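Local atomic coordinates of 303aa long hypothetical esterase (Sulfolobus tokodaii, PDB entry 3AIN), a protein that hydrolyses carboxylic esters as a thermostable carboxylesterase of the hormone-sensitive-lipase-like group, built on the alpha/beta hydrolase fold. Residues Pro58-Gly63 against Cys113-Asn118. The protein carries 1 engineered substitution. Sequence-based numbering, arbitrary orientation.
Sequences PREEVG and CRAITN
Glu60 and Asn118 reach past each other in opposite directions where the extended loop leading into strand 64-71 crosses helix 110-120 of the alpha/beta hydrolase fold. Their carboxylate and amide planes are nearly coplanar, 8° apart, and Asn118 ND2 donates to Glu60 OE1 at 3.0 Å in an almost straight bond, using the anti lone pair of that oxygen. Asn118 ND2 also donates to Glu61 O at 2.9 Å, approaching from above that carbonyl plane, so two bonds fix the rotation of the amide. Glu60 gets there with CG beside its own backbone N (chi1 -67°) and the chain extended beyond, which carries the carboxylate over Ala115; OE2 continues to a salt bridge with Arg306.

One turn back along the helix, Arg114, extended from CG to NE, passes alongside the loop backbone at Glu60. Arg114 NH1 donates to Glu60 O at 2.9 Å with the oxygen in the guanidinium plane, while Arg59 CB sits over one guanidinium face, 3.6 Å from Arg114 NE. The two guanidinium planes are turned 68° apart, and NE of each forms a salt bridge with Asp110 OD2, a shared carboxylate oxygen that probably offsets their like charges; Arg59 NH2 also bonds Ser54 OG.

Val62 crosses Asn118 at about a right angle, its CG1 touching Asn118 OD1 at 3.5 Å. Val62 CG1 also meets Arg114 CB at 3.9 Å and lies 4.1 Å from Thr117 CG2. Water joins the partners at two points. One molecule accepts from both Val62 N and Arg114 NH1; the other donates to Glu60 OE1 and, at 2.8 Å, to the helix carbonyl Ala115 O.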
loop_
_atom_site.group_PDB
_atom_site.type_symbol
_atom_site.label_atom_id
_atom_site.label_comp_id
_atom_site.label_asym_id
_atom_site.label_seq_id
_atom_site.Cartn_x
_atom_site.Cartn_y
_atom_site.Cartn_z
ATOM N N PRO A 58 -6.648 -6.158 20.775
ATOM C CA PRO A 58 -8.098 -6.354 20.631
ATOM C C PRO A 58 -8.442 -7.288 19.523
ATOM O O PRO A 58 -7.790 -7.279 18.518
ATOM C CB PRO A 58 -8.617 -4.965 20.334
ATOM C CG PRO A 58 -7.621 -4.076 20.929
ATOM C CD PRO A 58 -6.291 -4.739 20.695
ATOM N N ARG A 59 -9.434 -8.118 19.766
ATOM C CA ARG A 59 -9.933 -9.055 18.758
ATOM C C ARG A 59 -11.211 -8.491 18.156
ATOM O O ARG A 59 -12.216 -8.368 18.859
ATOM C CB ARG A 59 -10.213 -10.429 19.397
ATOM C CG ARG A 59 -8.939 -11.222 19.714
ATOM C CD ARG A 59 -9.193 -12.401 20.641
ATOM N NE ARG A 59 -8.094 -13.376 20.625
ATOM C CZ ARG A 59 -6.934 -13.212 21.258
ATOM N NH1 ARG A 59 -6.684 -12.081 21.897
ATOM N NH2 ARG A 59 -5.960 -14.097 21.093
ATOM N N GLU A 60 -11.130 -8.024 16.908
ATOM C CA GLU A 60 -12.305 -7.531 16.178
ATOM C C GLU A 60 -13.371 -8.601 16.119
ATOM O O GLU A 60 -13.088 -9.756 15.783
ATOM C CB GLU A 60 -11.916 -7.092 14.756
ATOM C CG GLU A 60 -11.022 -5.865 14.732
ATOM C CD GLU A 60 -10.645 -5.412 13.340
ATOM O OE1 GLU A 60 -11.256 -5.869 12.344
ATOM O OE2 GLU A 60 -9.900 -4.418 13.257
ATOM N N GLU A 61 -14.633 -8.185 16.272
ATOM C CA GLU A 61 -15.743 -9.069 15.995
ATOM C C GLU A 61 -15.739 -9.453 14.516
ATOM O O GLU A 61 -15.566 -8.607 13.641
ATOM C CB GLU A 61 -17.069 -8.355 16.325
ATOM C CG GLU A 61 -18.221 -9.291 16.614
ATOM C CD GLU A 61 -19.417 -8.569 17.222
ATOM O OE1 GLU A 61 -19.234 -7.840 18.222
ATOM O OE2 GLU A 61 -20.521 -8.668 16.648
ATOM N N VAL A 62 -16.020 -10.722 14.237
ATOM C CA VAL A 62 -16.261 -11.131 12.860
ATOM C C VAL A 62 -17.650 -11.759 12.762
ATOM O O VAL A 62 -18.465 -11.596 13.678
ATOM C CB VAL A 62 -15.159 -12.102 12.338
ATOM C CG1 VAL A 62 -13.796 -11.375 12.284
ATOM C CG2 VAL A 62 -15.062 -13.348 13.216
ATOM N N GLY A 63 -17.954 -12.367 11.619
ATOM C CA GLY A 63 -19.271 -12.978 11.394
ATOM C C GLY A 63 -19.551 -14.223 12.214
ATOM O O GLY A 63 -20.638 -14.374 12.775
ATOM N N CYS A 113 -5.761 -12.436 12.288
ATOM C CA CYS A 113 -6.669 -13.068 11.321
ATOM C C CYS A 113 -8.078 -12.470 11.351
ATOM O O CYS A 113 -8.707 -12.372 10.315
ATOM C CB CYS A 113 -6.737 -14.586 11.524
ATOM S SG CYS A 113 -5.185 -15.414 11.019
ATOM N N ARG A 114 -8.560 -12.059 12.528
ATOM C CA ARG A 114 -9.845 -11.339 12.576
ATOM C C ARG A 114 -9.766 -10.026 11.804
ATOM O O ARG A 114 -10.646 -9.712 10.995
ATOM C CB ARG A 114 -10.275 -11.075 14.022
ATOM C CG ARG A 114 -10.637 -12.344 14.796
ATOM C CD ARG A 114 -10.653 -12.005 16.297
ATOM N NE ARG A 114 -11.170 -13.089 17.124
ATOM C CZ ARG A 114 -12.449 -13.213 17.471
ATOM N NH1 ARG A 114 -13.350 -12.345 17.022
ATOM N NH2 ARG A 114 -12.838 -14.238 18.211
ATOM N N ALA A 115 -8.687 -9.273 12.003
ATOM C CA ALA A 115 -8.542 -8.027 11.293
ATOM C C ALA A 115 -8.453 -8.209 9.775
ATOM O O ALA A 115 -9.078 -7.469 9.025
ATOM C CB ALA A 115 -7.344 -7.244 11.809
ATOM N N ILE A 116 -7.706 -9.222 9.328
ATOM C CA ILE A 116 -7.628 -9.523 7.896
ATOM C C ILE A 116 -9.002 -9.916 7.311
ATOM O O ILE A 116 -9.379 -9.505 6.202
ATOM C CB ILE A 116 -6.563 -10.620 7.641
ATOM C CG1 ILE A 116 -5.156 -10.034 7.829
ATOM C CG2 ILE A 116 -6.730 -11.203 6.238
ATOM C CD1 ILE A 116 -4.047 -11.105 7.783
ATOM N N THR A 117 -9.720 -10.748 8.047
ATOM C CA THR A 117 -11.038 -11.207 7.630
ATOM C C THR A 117 -11.955 -10.017 7.398
ATOM O O THR A 117 -12.625 -9.928 6.373
ATOM C CB THR A 117 -11.653 -12.089 8.717
ATOM O OG1 THR A 117 -10.872 -13.280 8.841
ATOM C CG2 THR A 117 -13.100 -12.443 8.379
ATOM N N ASN A 118 -11.984 -9.098 8.353
ATOM C CA ASN A 118 -12.850 -7.916 8.201
ATOM C C ASN A 118 -12.396 -6.994 7.073
ATOM O O ASN A 118 -13.215 -6.372 6.384
ATOM C CB ASN A 118 -12.985 -7.157 9.526
ATOM C CG ASN A 118 -13.828 -7.906 10.546
ATOM O OD1 ASN A 118 -14.706 -8.699 10.179
ATOM N ND2 ASN A 118 -13.464 -7.783 11.814
HETATM O O HOH W 1 -9.947 -5.012 10.083
HETATM O O HOH W 2 -16.484 -12.487 16.511
#